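Local coordinates for B-type Cna protein (Enterococcus faecium, PDB 6FWY), which is of unknown function but, as the thioester domain of a cell-wall-linked surface protein, probably takes part in covalent adhesion of the bacterium to host molecules, at residues Phe159-Ser164 and Phe175-Ala180; Lys188-Ser193 and Ser234-Ala239; Ala194-Met199 and Ile222-Thr227; Ser230-Phe235 and Ser274-Arg279. All coordinates share one frame; numbering follows the deposited sequence. Where two conformers were deposited one is given.

The four contacts lie in one lobe, where two antiparallel sheets pack face to face. Contact 1 is the hairpin at one margin of the smaller sheet. Contacts 2 and 4 belong to the larger sheet and share S234 and F235 on strand 231-250, their centres about 14 Å apart. Contact 3 ties the loop after strand 185-191 to strand 218-225 of the smaller sheet, with its centre about 9 Å from that of contact 4. Along the chain contact 1 closes first, contact 3 is nested inside the loop closed by contact 2, and contact 4 begins on strand 231-250, where contact 2 ends. Y177 of contact 1 meets F235 of contacts 2 and 4, joining the two sheets.

Contact 1 (Phe159-Ser164 and Phe175-Ala180)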
loop_
_atom_site.group_PDB
_atom_site.type_symbol
_atom_site.label_atom_id
_atom_site.label_comp_id
_atom_site.label_asym_id
_atom_site.label_seq_id
_atom_site.Cartn_x
_atom_site.Cartn_y
_atom_site.Cartn_z
ATOM N N PHE A 159 6.252 8.119 -9.440
ATOM C CA PHE A 159 5.681 9.144 -10.312
ATOM C C PHE A 159 6.776 9.963 -10.978
ATOM O O PHE A 159 7.702 10.439 -10.319
ATOM C CB PHE A 159 4.724 10.046 -9.531
ATOM C CG PHE A 159 4.200 11.206 -10.322
ATOM C CD1 PHE A 159 3.631 11.020 -11.586
ATOM C CD2 PHE A 159 4.259 12.483 -9.804
ATOM C CE1 PHE A 159 3.141 12.091 -12.321
ATOM C CE2 PHE A 159 3.786 13.560 -10.530
ATOM C CZ PHE A 159 3.211 13.368 -11.793
ATOM N N SER A 160 6.655 10.131 -12.294
ATOM C CA SER A 160 7.601 10.932 -13.049
ATOM C C SER A 160 6.942 11.651 -14.228
ATOM O O SER A 160 5.984 11.154 -14.830
ATOM C CB SER A 160 8.737 10.051 -13.558
ATOM O OG SER A 160 8.245 9.089 -14.467
ATOM N N ILE A 161 7.477 12.838 -14.517
ATOM C CA ILE A 161 7.205 13.568 -15.739
ATOM C C ILE A 161 8.548 13.747 -16.422
ATOM O O ILE A 161 9.461 14.286 -15.832
ATOM C CB ILE A 161 6.547 14.932 -15.439
ATOM C CG1 ILE A 161 5.187 14.713 -14.768
ATOM C CG2 ILE A 161 6.427 15.767 -16.714
ATOM C CD1 ILE A 161 4.486 15.948 -14.303
ATOM N N THR A 162 8.650 13.301 -17.669
ATOM C CA THR A 162 9.905 13.308 -18.419
ATOM C C THR A 162 9.702 13.925 -19.809
ATOM O O THR A 162 8.792 13.535 -20.533
ATOM C CB THR A 162 10.446 11.866 -18.558
ATOM O OG1 THR A 162 10.372 11.218 -17.282
ATOM C CG2 THR A 162 11.901 11.848 -19.046
ATOM N N ALA A 163 10.541 14.891 -20.160
ATOM C CA ALA A 163 10.517 15.536 -21.476
ATOM C C ALA A 163 10.898 14.489 -22.502
ATOM O O ALA A 163 11.865 13.753 -22.298
ATOM C CB ALA A 163 11.496 16.698 -21.525
ATOM N N SER A 164 10.109 14.394 -23.569
ATOM C CA SER A 164 10.347 13.433 -24.654
ATOM C C SER A 164 10.828 14.104 -25.934
ATOM O O SER A 164 11.728 13.585 -26.597
ATOM C CB SER A 164 9.086 12.607 -24.920
ATOM O OG SER A 164 7.968 13.452 -25.129
ATOM N N PHE A 175 6.541 21.646 -26.327
ATOM C CA PHE A 175 7.328 20.807 -25.427
ATOM C C PHE A 175 6.449 19.646 -24.969
ATOM O O PHE A 175 5.458 19.848 -24.267
ATOM C CB PHE A 175 7.806 21.616 -24.213
ATOM C CG PHE A 175 8.596 22.836 -24.578
ATOM C CD1 PHE A 175 9.973 22.754 -24.769
ATOM C CD2 PHE A 175 7.959 24.058 -24.765
ATOM C CE1 PHE A 175 10.702 23.880 -25.126
ATOM C CE2 PHE A 175 8.673 25.190 -25.118
ATOM C CZ PHE A 175 10.043 25.116 -25.304
ATOM N N THR A 176 6.792 18.434 -25.385
ATOM C CA THR A 176 6.036 17.238 -25.018
ATOM C C THR A 176 6.719 16.515 -23.858
ATOM O O THR A 176 7.936 16.430 -23.806
ATOM C CB THR A 176 5.836 16.317 -26.236
ATOM O OG1 THR A 176 5.200 17.072 -27.271
ATOM C CG2 THR A 176 4.969 15.093 -25.892
ATOM N N TYR A 177 5.911 16.008 -22.929
ATOM C CA TYR A 177 6.370 15.296 -21.729
ATOM C C TYR A 177 5.598 13.986 -21.570
ATOM O O TYR A 177 4.431 13.926 -21.909
ATOM C CB TYR A 177 6.160 16.162 -20.481
ATOM C CG TYR A 177 6.909 17.462 -20.505
ATOM C CD1 TYR A 177 6.361 18.583 -21.145
ATOM C CD2 TYR A 177 8.163 17.590 -19.906
ATOM C CE1 TYR A 177 7.034 19.787 -21.178
ATOM C CE2 TYR A 177 8.857 18.797 -19.939
ATOM C CZ TYR A 177 8.288 19.895 -20.580
ATOM O OH TYR A 177 8.941 21.105 -20.631
ATOM N N LYS A 178 6.265 12.936 -21.101
ATOM C CA LYS A 178 5.621 11.663 -20.721
ATOM C C LYS A 178 5.403 11.571 -19.208
ATOM O O LYS A 178 6.324 11.833 -18.447
ATOM C CB LYS A 178 6.466 10.468 -21.184
ATOM C CG LYS A 178 6.347 10.265 -22.681
ATOM C CD LYS A 178 7.351 9.314 -23.270
ATOM C CE LYS A 178 7.103 9.299 -24.765
ATOM N NZ LYS A 178 8.169 8.600 -25.541
ATOM N N THR A 179 4.197 11.184 -18.805
ATOM C CA THR A 179 3.883 10.886 -17.410
ATOM C C THR A 179 3.984 9.379 -17.197
ATOM O O THR A 179 3.711 8.601 -18.121
ATOM C CB THR A 179 2.471 11.325 -16.990
ATOM O OG1 THR A 179 1.501 10.606 -17.746
ATOM C CG2 THR A 179 2.282 12.810 -17.187
ATOM N N ALA A 180 4.366 8.979 -15.982
ATOM C CA ALA A 180 4.434 7.573 -15.614
ATOM C C ALA A 180 4.161 7.365 -14.127
ATOM O O ALA A 180 4.573 8.167 -13.296
ATOM C CB ALA A 180 5.791 6.978 -15.988
HETATM O O HOH W 1 7.988 10.008 -17.056
#
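Near-equal first torsions (I161 -63°, Y177 -61°) place I161 CG1 and Y177 CG anti to their own carbonyl carbons. That leaves the CG2 branch of I161 directed at the neighbouring strand, where it meets Y177 CB at 3.8 Å. The phenol ring leans on toward A163: Y177 CD2 lies 3.5 Å from A163 CA and Y177 CE2 3.7 Å from A163 CB. I161, A163, Y177 and T179 occupy the face turned to the other sheet, where the Y177 ring meets F235 edge-to-face. T179 OG1 is bonded to K215 and S218, and T176 OG1 to T221. The opposite face, with S160, T162 and K178, is more polar. One water binds S160 OG, T162 OG1 (2.7 Å) and K178 O (2.8 Å), donating to the carbonyl and clasping both strands. Reciprocal backbone bonds pair S160 with A180 and T162 with K178. At the far end S164 N donates almost straight (172°) to T176 O, 3.0 Å away, while S164 CB rests against the extended chain of K178. Strand 159-169 pairs with 172-181 as an antiparallel beta hairpin, its first strand forming the margin of the five-strand sheet.

Contact 2 (Lys188-Ser193 and Ser234-Ala239); sequences KLTFTS and SFKGTA
F191 and F235 form the dense half of this contact, an antiparallel pairing of strand 185-191 with strand 231-250 in the larger sheet. Their side chains lie side by side and point the same way, ring centroids 5.6 Å apart and planes inclined at 44°. With F235 CG between its backbone N and carbonyl carbon (chi1 70°), the ring leans away from F191 toward L189, and it is F235 CB that meets F191 CD1, 3.5 Å away. L189 completes this face: its CD2 reaches over G237, 4.1 Å from G237 CA, where I161 of the facing sheet also packs. F220 and I222 of that sheet close over F235, and M199 touches F191.

The other face, with K188, T190, K236 and T238, is looser and nearer solvent. Among these four the nearest side-chain approach is T190 CB to K236 CE, a loose 4.1 Å; the lysine chain runs on, extended, to a salt bridge with D269, which also accepts a bond from T238 OG1. Backbone bonds join K188 with T238 and T190 with K236 in both directions. Beyond F191 the regular strand ends, but the chain stays beside S234, held by backbone and hydroxyls. T192 N still donates to S234 O, from well above the carbonyl plane. The T192 OG1 and S234 OG hydroxyls share a 2.8 Å hydrogen bond, and S193 OG accepts S234 N at 3.0 Å.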
loop_
_atom_site.group_PDB
_atom_site.type_symbol
_atom_site.label_atom_id
_atom_site.label_comp_id
_atom_site.label_asym_id
_atom_site.label_seq_id
_atom_site.Cartn_x
_atom_site.Cartn_y
_atom_site.Cartn_z
ATOM N N LYS A 188 -1.668 17.119 -11.249
ATOM C CA LYS A 188 -1.921 18.548 -11.358
ATOM C C LYS A 188 -0.595 19.249 -11.597
ATOM O O LYS A 188 0.371 19.030 -10.863
ATOM C CB LYS A 188 -2.549 19.070 -10.056
ATOM C CG LYS A 188 -2.647 20.592 -9.948
ATOM C CD LYS A 188 -3.768 21.067 -9.045
ATOM C CE LYS A 188 -4.214 22.451 -9.467
ATOM N NZ LYS A 188 -4.374 23.312 -8.269
ATOM N N LEU A 189 -0.546 20.102 -12.619
ATOM C CA LEU A 189 0.650 20.894 -12.889
ATOM C C LEU A 189 0.663 22.175 -12.065
ATOM O O LEU A 189 -0.359 22.842 -11.959
ATOM C CB LEU A 189 0.732 21.215 -14.387
ATOM C CG LEU A 189 0.694 20.010 -15.332
ATOM C CD1 LEU A 189 0.938 20.474 -16.750
ATOM C CD2 LEU A 189 1.760 18.963 -14.947
ATOM N N THR A 190 1.809 22.492 -11.470
ATOM C CA THR A 190 2.034 23.764 -10.789
ATOM C C THR A 190 3.214 24.440 -11.458
ATOM O O THR A 190 4.300 23.866 -11.563
ATOM C CB THR A 190 2.344 23.578 -9.286
ATOM O OG1 THR A 190 1.181 23.079 -8.630
ATOM C CG2 THR A 190 2.705 24.898 -8.603
ATOM N N PHE A 191 3.001 25.673 -11.906
ATOM C CA PHE A 191 4.060 26.464 -12.531
ATOM C C PHE A 191 4.787 27.266 -11.473
ATOM O O PHE A 191 4.167 27.978 -10.688
ATOM C CB PHE A 191 3.493 27.309 -13.660
ATOM C CG PHE A 191 3.047 26.470 -14.823
ATOM C CD1 PHE A 191 3.931 26.081 -15.808
ATOM C CD2 PHE A 191 1.747 26.010 -14.875
ATOM C CE1 PHE A 191 3.526 25.257 -16.846
ATOM C CE2 PHE A 191 1.312 25.179 -15.914
ATOM C CZ PHE A 191 2.210 24.794 -16.897
ATOM N N THR A 192 6.104 27.103 -11.439
ATOM C CA THR A 192 6.953 27.679 -10.395
ATOM C C THR A 192 7.673 28.941 -10.844
ATOM O O THR A 192 8.397 29.537 -10.063
ATOM C CB THR A 192 7.968 26.636 -9.905
ATOM O OG1 THR A 192 8.638 26.067 -11.036
ATOM C CG2 THR A 192 7.248 25.523 -9.153
ATOM N N SER A 193 7.455 29.348 -12.095
ATOM C CA SER A 193 7.875 30.647 -12.615
ATOM C C SER A 193 6.703 31.281 -13.352
ATOM O O SER A 193 5.623 30.698 -13.453
ATOM C CB SER A 193 9.046 30.483 -13.578
ATOM O OG SER A 193 8.663 29.789 -14.753
ATOM N N SER A 234 9.388 27.043 -15.793
ATOM C CA SER A 234 9.594 25.851 -14.968
ATOM C C SER A 234 8.289 25.393 -14.337
ATOM O O SER A 234 7.417 26.193 -14.051
ATOM C CB SER A 234 10.692 26.090 -13.919
ATOM O OG SER A 234 10.311 27.082 -12.985
ATOM N N PHE A 235 8.154 24.084 -14.146
ATOM C CA PHE A 235 6.961 23.506 -13.512
ATOM C C PHE A 235 7.245 22.153 -12.867
ATOM O O PHE A 235 8.319 21.578 -13.049
ATOM C CB PHE A 235 5.813 23.383 -14.528
ATOM C CG PHE A 235 6.029 22.341 -15.599
ATOM C CD1 PHE A 235 6.771 22.625 -16.733
ATOM C CD2 PHE A 235 5.462 21.082 -15.479
ATOM C CE1 PHE A 235 6.976 21.655 -17.718
ATOM C CE2 PHE A 235 5.649 20.106 -16.455
ATOM C CZ PHE A 235 6.407 20.392 -17.577
ATOM N N LYS A 236 6.260 21.676 -12.112
ATOM C CA LYS A 236 6.233 20.306 -11.598
ATOM C C LYS A 236 4.805 19.780 -11.693
ATOM O O LYS A 236 3.858 20.547 -11.899
ATOM C CB LYS A 236 6.692 20.237 -10.139
ATOM C CG LYS A 236 5.873 21.075 -9.182
ATOM C CD LYS A 236 6.001 20.711 -7.730
ATOM C CE LYS A 236 4.983 21.511 -6.926
ATOM N NZ LYS A 236 5.233 21.401 -5.459
ATOM N N GLY A 237 4.671 18.476 -11.509
ATOM C CA GLY A 237 3.386 17.812 -11.389
ATOM C C GLY A 237 3.232 17.291 -9.985
ATOM O O GLY A 237 4.227 16.963 -9.346
ATOM N N THR A 238 1.990 17.217 -9.513
ATOM C CA THR A 238 1.664 16.552 -8.247
ATOM C C THR A 238 0.641 15.472 -8.569
ATOM O O THR A 238 -0.517 15.770 -8.844
ATOM C CB THR A 238 1.076 17.528 -7.198
ATOM O OG1 THR A 238 2.024 18.573 -6.914
ATOM C CG2 THR A 238 0.736 16.797 -5.908
ATOM N N ALA A 239 1.070 14.210 -8.522
ATOM C CA ALA A 239 0.166 13.085 -8.752
ATOM C C ALA A 239 -0.805 12.947 -7.587
ATOM O O ALA A 239 -0.469 13.236 -6.440
ATOM C CB ALA A 239 0.932 11.801 -8.983
#

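Contact 3 (Ala194-Met199 and Ile222-Thr227)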
loop_
_atom_site.group_PDB
_atom_site.type_symbol
_atom_site.label_atom_id
_atom_site.label_comp_id
_atom_site.label_asym_id
_atom_site.label_seq_id
_atom_site.Cartn_x
_atom_site.Cartn_y
_atom_site.Cartn_z
ATOM N N ALA A 194 6.935 32.489 -13.859
ATOM C CA ALA A 194 5.983 33.206 -14.694
ATOM C C ALA A 194 5.586 32.406 -15.931
ATOM O O ALA A 194 6.439 31.848 -16.608
ATOM C CB ALA A 194 6.567 34.555 -15.098
ATOM N N LYS A 195 4.292 32.342 -16.200
ATOM C CA LYS A 195 3.779 31.709 -17.413
ATOM C C LYS A 195 3.731 32.757 -18.524
ATOM O O LYS A 195 3.132 33.820 -18.336
ATOM C CB LYS A 195 2.380 31.144 -17.187
ATOM C CG LYS A 195 2.382 29.911 -16.329
ATOM C CD LYS A 195 1.092 29.658 -15.585
ATOM C CE LYS A 195 0.078 29.086 -16.540
ATOM N NZ LYS A 195 -1.054 28.538 -15.747
ATOM N N PRO A 196 4.335 32.460 -19.688
ATOM C CA PRO A 196 4.180 33.397 -20.809
ATOM C C PRO A 196 2.716 33.525 -21.240
ATOM O O PRO A 196 1.946 32.557 -21.132
ATOM C CB PRO A 196 5.029 32.781 -21.921
ATOM C CG PRO A 196 5.250 31.359 -21.544
ATOM C CD PRO A 196 5.125 31.262 -20.051
ATOM N N ALA A 197 2.346 34.718 -21.699
ATOM C CA ALA A 197 0.996 34.968 -22.216
ATOM C C ALA A 197 0.685 34.027 -23.374
ATOM O O ALA A 197 1.582 33.709 -24.191
ATOM C CB ALA A 197 0.868 36.414 -22.667
ATOM N N GLY A 198 -0.563 33.553 -23.415
ATOM C CA GLY A 198 -1.015 32.689 -24.525
ATOM C C GLY A 198 -0.483 31.260 -24.463
ATOM O O GLY A 198 -0.599 30.519 -25.432
ATOM N N MET A 199 0.098 30.864 -23.324
ATOM C CA MET A 199 0.561 29.489 -23.139
ATOM C C MET A 199 -0.643 28.545 -23.111
ATOM O O MET A 199 -1.642 28.843 -22.496
ATOM C CB MET A 199 1.364 29.371 -21.847
ATOM C CG MET A 199 2.118 28.053 -21.665
ATOM S SD MET A 199 2.526 27.803 -19.929
ATOM C CE MET A 199 1.111 26.801 -19.475
ATOM N N ILE A 222 3.085 21.258 -23.795
ATOM C CA ILE A 222 3.005 22.672 -23.464
ATOM C C ILE A 222 3.369 23.453 -24.726
ATOM O O ILE A 222 4.330 23.107 -25.412
ATOM C CB ILE A 222 3.950 23.050 -22.292
ATOM C CG1 ILE A 222 3.496 22.334 -21.024
ATOM C CG2 ILE A 222 3.959 24.561 -22.054
ATOM C CD1 ILE A 222 4.403 22.498 -19.834
ATOM N N LYS A 223 2.596 24.498 -25.015
ATOM C CA LYS A 223 2.805 25.329 -26.200
ATOM C C LYS A 223 2.995 26.784 -25.814
ATOM O O LYS A 223 2.173 27.348 -25.107
ATOM C CB LYS A 223 1.631 25.178 -27.157
ATOM C CG LYS A 223 1.416 23.738 -27.592
ATOM C CD LYS A 223 0.699 23.631 -28.908
ATOM C CE LYS A 223 0.519 22.177 -29.297
ATOM N NZ LYS A 223 -0.024 21.982 -30.654
ATOM N N VAL A 224 4.080 27.378 -26.290
ATOM C CA VAL A 224 4.478 28.741 -25.949
ATOM C C VAL A 224 4.504 29.510 -27.266
ATOM O O VAL A 224 5.203 29.098 -28.185
ATOM C CB VAL A 224 5.875 28.769 -25.274
ATOM C CG1 VAL A 224 6.327 30.199 -24.978
ATOM C CG2 VAL A 224 5.865 27.940 -23.988
ATOM N N PRO A 225 3.737 30.615 -27.371
ATOM C CA PRO A 225 3.722 31.350 -28.653
ATOM C C PRO A 225 5.115 31.785 -29.113
ATOM O O PRO A 225 5.921 32.242 -28.294
ATOM C CB PRO A 225 2.843 32.562 -28.346
ATOM C CG PRO A 225 1.979 32.155 -27.221
ATOM C CD PRO A 225 2.811 31.218 -26.387
ATOM N N VAL A 226 5.402 31.631 -30.409
ATOM C CA VAL A 226 6.721 32.031 -30.951
ATOM C C VAL A 226 6.981 33.541 -30.850
ATOM O O VAL A 226 8.097 33.990 -31.024
ATOM C CB VAL A 226 6.964 31.540 -32.408
ATOM C CG1 VAL A 226 6.936 30.010 -32.478
ATOM C CG2 VAL A 226 5.984 32.153 -33.404
ATOM N N THR A 227 5.948 34.326 -30.573
ATOM C CA THR A 227 6.091 35.752 -30.241
ATOM C C THR A 227 6.656 36.035 -28.848
ATOM O O THR A 227 7.056 37.162 -28.559
ATOM C CB THR A 227 4.760 36.523 -30.439
ATOM O OG1 THR A 227 3.658 35.805 -29.855
ATOM C CG2 THR A 227 4.467 36.649 -31.919
#
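P196 meets V224 through its CG, 3.8 Å from V224 CG1, and the two side chains cross at about a right angle. V224 CG1 is anti to the backbone N (chi1 177°), the position that brings this methyl under the proline, while W277, on strand 258-277 of the larger sheet, touches both residues. At A197 the backbone takes over: A197 O lies 3.4 Å from P225 CG. G198 follows with a positive phi of 75°, as expected at the third position of the type II beta turn that runs from P196 to M199. The turn's own bond, M199 N to P196 O, is weak at 3.3 Å. This turn reverses the loop just ahead of strand 200-203, which then pairs with strand 218-225. G198 O, like the preceding carbonyl, borders the P225 ring, 3.5 Å from CG. At M199 the chain draws alongside the strand, and its CA makes a 3.3 Å CH...O contact with K223 O. M199 CG, anti to the backbone N (chi1 -169°), reaches inward to I222 CG2 at 4.0 Å. The sulphur passes the same methyl (I222 CG2 to M199 SD 4.1 Å) and lies against L233, and the bend at chi3 turns CE to F191.

Contact 4 (Ser230-Phe235 and Ser274-Arg279)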
loop_
_atom_site.group_PDB
_atom_site.type_symbol
_atom_site.label_atom_id
_atom_site.label_comp_id
_atom_site.label_asym_id
_atom_site.label_seq_id
_atom_site.Cartn_x
_atom_site.Cartn_y
_atom_site.Cartn_z
ATOM N N SER A 230 12.548 35.485 -25.666
ATOM C CA SER A 230 13.417 34.352 -25.337
ATOM C C SER A 230 13.486 34.132 -23.835
ATOM O O SER A 230 13.602 35.091 -23.072
ATOM C CB SER A 230 14.825 34.578 -25.877
ATOM O OG SER A 230 14.808 34.695 -27.298
ATOM N N GLY A 231 13.368 32.886 -23.401
ATOM C CA GLY A 231 13.405 32.607 -21.971
ATOM C C GLY A 231 13.047 31.185 -21.577
ATOM O O GLY A 231 13.127 30.250 -22.383
ATOM N N THR A 232 12.658 31.040 -20.316
ATOM C CA THR A 232 12.383 29.743 -19.733
ATOM C C THR A 232 11.115 29.756 -18.891
ATOM O O THR A 232 10.672 30.791 -18.391
ATOM C CB THR A 232 13.534 29.273 -18.822
ATOM O OG1 THR A 232 13.705 30.217 -17.761
ATOM C CG2 THR A 232 14.846 29.143 -19.601
ATOM N N LEU A 233 10.583 28.561 -18.714
ATOM C CA LEU A 233 9.428 28.294 -17.893
ATOM C C LEU A 233 9.781 27.068 -17.059
ATOM O O LEU A 233 10.407 26.145 -17.569
ATOM C CB LEU A 233 8.266 27.961 -18.828
ATOM C CG LEU A 233 6.965 27.470 -18.256
ATOM C CD1 LEU A 233 6.407 28.530 -17.305
ATOM C CD2 LEU A 233 6.013 27.231 -19.416
ATOM N N SER A 234 9.388 27.043 -15.793
ATOM C CA SER A 234 9.594 25.851 -14.968
ATOM C C SER A 234 8.289 25.393 -14.337
ATOM O O SER A 234 7.417 26.193 -14.051
ATOM C CB SER A 234 10.692 26.090 -13.919
ATOM O OG SER A 234 10.311 27.082 -12.985
ATOM N N PHE A 235 8.154 24.084 -14.146
ATOM C CA PHE A 235 6.961 23.506 -13.512
ATOM C C PHE A 235 7.245 22.153 -12.867
ATOM O O PHE A 235 8.319 21.578 -13.049
ATOM C CB PHE A 235 5.813 23.383 -14.528
ATOM C CG PHE A 235 6.029 22.341 -15.599
ATOM C CD1 PHE A 235 6.771 22.625 -16.733
ATOM C CD2 PHE A 235 5.462 21.082 -15.479
ATOM C CE1 PHE A 235 6.976 21.655 -17.718
ATOM C CE2 PHE A 235 5.649 20.106 -16.455
ATOM C CZ PHE A 235 6.407 20.392 -17.577
ATOM N N SER A 274 12.074 22.213 -16.784
ATOM C CA SER A 274 12.154 23.495 -17.507
ATOM C C SER A 274 11.942 23.322 -19.004
ATOM O O SER A 274 12.472 22.392 -19.595
ATOM C CB SER A 274 13.520 24.177 -17.303
ATOM O OG SER A 274 13.715 24.504 -15.949
ATOM N N ALA A 275 11.164 24.226 -19.589
ATOM C CA ALA A 275 11.052 24.381 -21.033
ATOM C C ALA A 275 11.814 25.652 -21.377
ATOM O O ALA A 275 11.655 26.667 -20.702
ATOM C CB ALA A 275 9.582 24.518 -21.455
ATOM N N LYS A 276 12.628 25.601 -22.424
ATOM C CA LYS A 276 13.417 26.751 -22.862
ATOM C C LYS A 276 13.150 27.009 -24.346
ATOM O O LYS A 276 13.027 26.071 -25.113
ATOM C CB LYS A 276 14.894 26.476 -22.593
ATOM C CG LYS A 276 15.851 27.566 -23.061
ATOM C CD LYS A 276 17.252 27.394 -22.460
ATOM C CE LYS A 276 18.396 27.771 -23.408
ATOM N NZ LYS A 276 18.326 29.153 -23.977
ATOM N N TRP A 277 13.069 28.286 -24.743
ATOM C CA TRP A 277 12.860 28.680 -26.141
ATOM C C TRP A 277 13.607 29.970 -26.472
ATOM O O TRP A 277 13.900 30.783 -25.592
ATOM C CB TRP A 277 11.361 28.872 -26.424
ATOM C CG TRP A 277 10.783 29.965 -25.599
ATOM C CD1 TRP A 277 10.698 31.295 -25.935
ATOM C CD2 TRP A 277 10.271 29.852 -24.269
ATOM N NE1 TRP A 277 10.151 32.008 -24.898
ATOM C CE2 TRP A 277 9.880 31.150 -23.860
ATOM C CE3 TRP A 277 10.102 28.775 -23.376
ATOM C CZ2 TRP A 277 9.318 31.403 -22.605
ATOM C CZ3 TRP A 277 9.545 29.027 -22.126
ATOM C CH2 TRP A 277 9.154 30.330 -21.755
ATOM N N THR A 278 13.874 30.169 -27.762
ATOM C CA THR A 278 14.491 31.400 -28.251
ATOM C C THR A 278 13.586 32.021 -29.314
ATOM O O THR A 278 13.130 31.335 -30.221
ATOM C CB THR A 278 15.918 31.143 -28.793
ATOM O OG1 THR A 278 15.887 30.160 -29.825
ATOM C CG2 THR A 278 16.812 30.635 -27.694
ATOM N N ARG A 279 13.317 33.315 -29.177
ATOM C CA ARG A 279 12.470 34.039 -30.114
ATOM C C ARG A 279 13.220 34.208 -31.428
ATOM O O ARG A 279 14.389 34.648 -31.449
ATOM C CB ARG A 279 12.112 35.431 -29.575
ATOM C CG ARG A 279 11.200 36.233 -30.483
ATOM C CD ARG A 279 10.540 37.399 -29.769
ATOM N NE ARG A 279 9.608 38.094 -30.645
ATOM C CZ ARG A 279 8.850 39.141 -30.300
ATOM N NH1 ARG A 279 8.881 39.650 -29.070
ATOM N NH2 ARG A 279 8.040 39.697 -31.208
#
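W277 lays one face of its indole on the backbone of G231, whose carbonyl O stands 3.4 Å above the ring plane and over its centre. G231 has no side chain, and the ring packs directly on its main chain. The tryptophan takes a first torsion of 62°, with CG between its backbone N and carbonyl carbon, and this swings the indole across to the neighbouring strand. T232 N lies above the same face nearer the rim, and L233 CB meets the ring at its edge and in plane, 3.7 Å from W277 CZ3. G231 O also accepts W277 N at 3.1 Å, so one carbonyl both binds the tryptophan's backbone and faces its ring. A glycine paired across from an aromatic in this way is a known cross-strand pairing of antiparallel sheets, here at the open end of the long beta hairpin formed by strands 231-250 and 258-277. G231 N returns a bond to W277 O, and L233 and A275 are joined by two more, both 2.9 Å between N and O. On the outer face T232 CG2 lies 3.9 Å from K276 CG. Past the last bridge S230 takes up the pairing with its side chain: OG accepts R279 N at 2.8 Å and a fairly straight 164°. Farther out, W277 NE1 donates to P229 O, which helps fix the rotation of the indole. H173, F175 and V224 of the smaller sheet, and P196 of the loop, pack against the indole, and M199 touches L233.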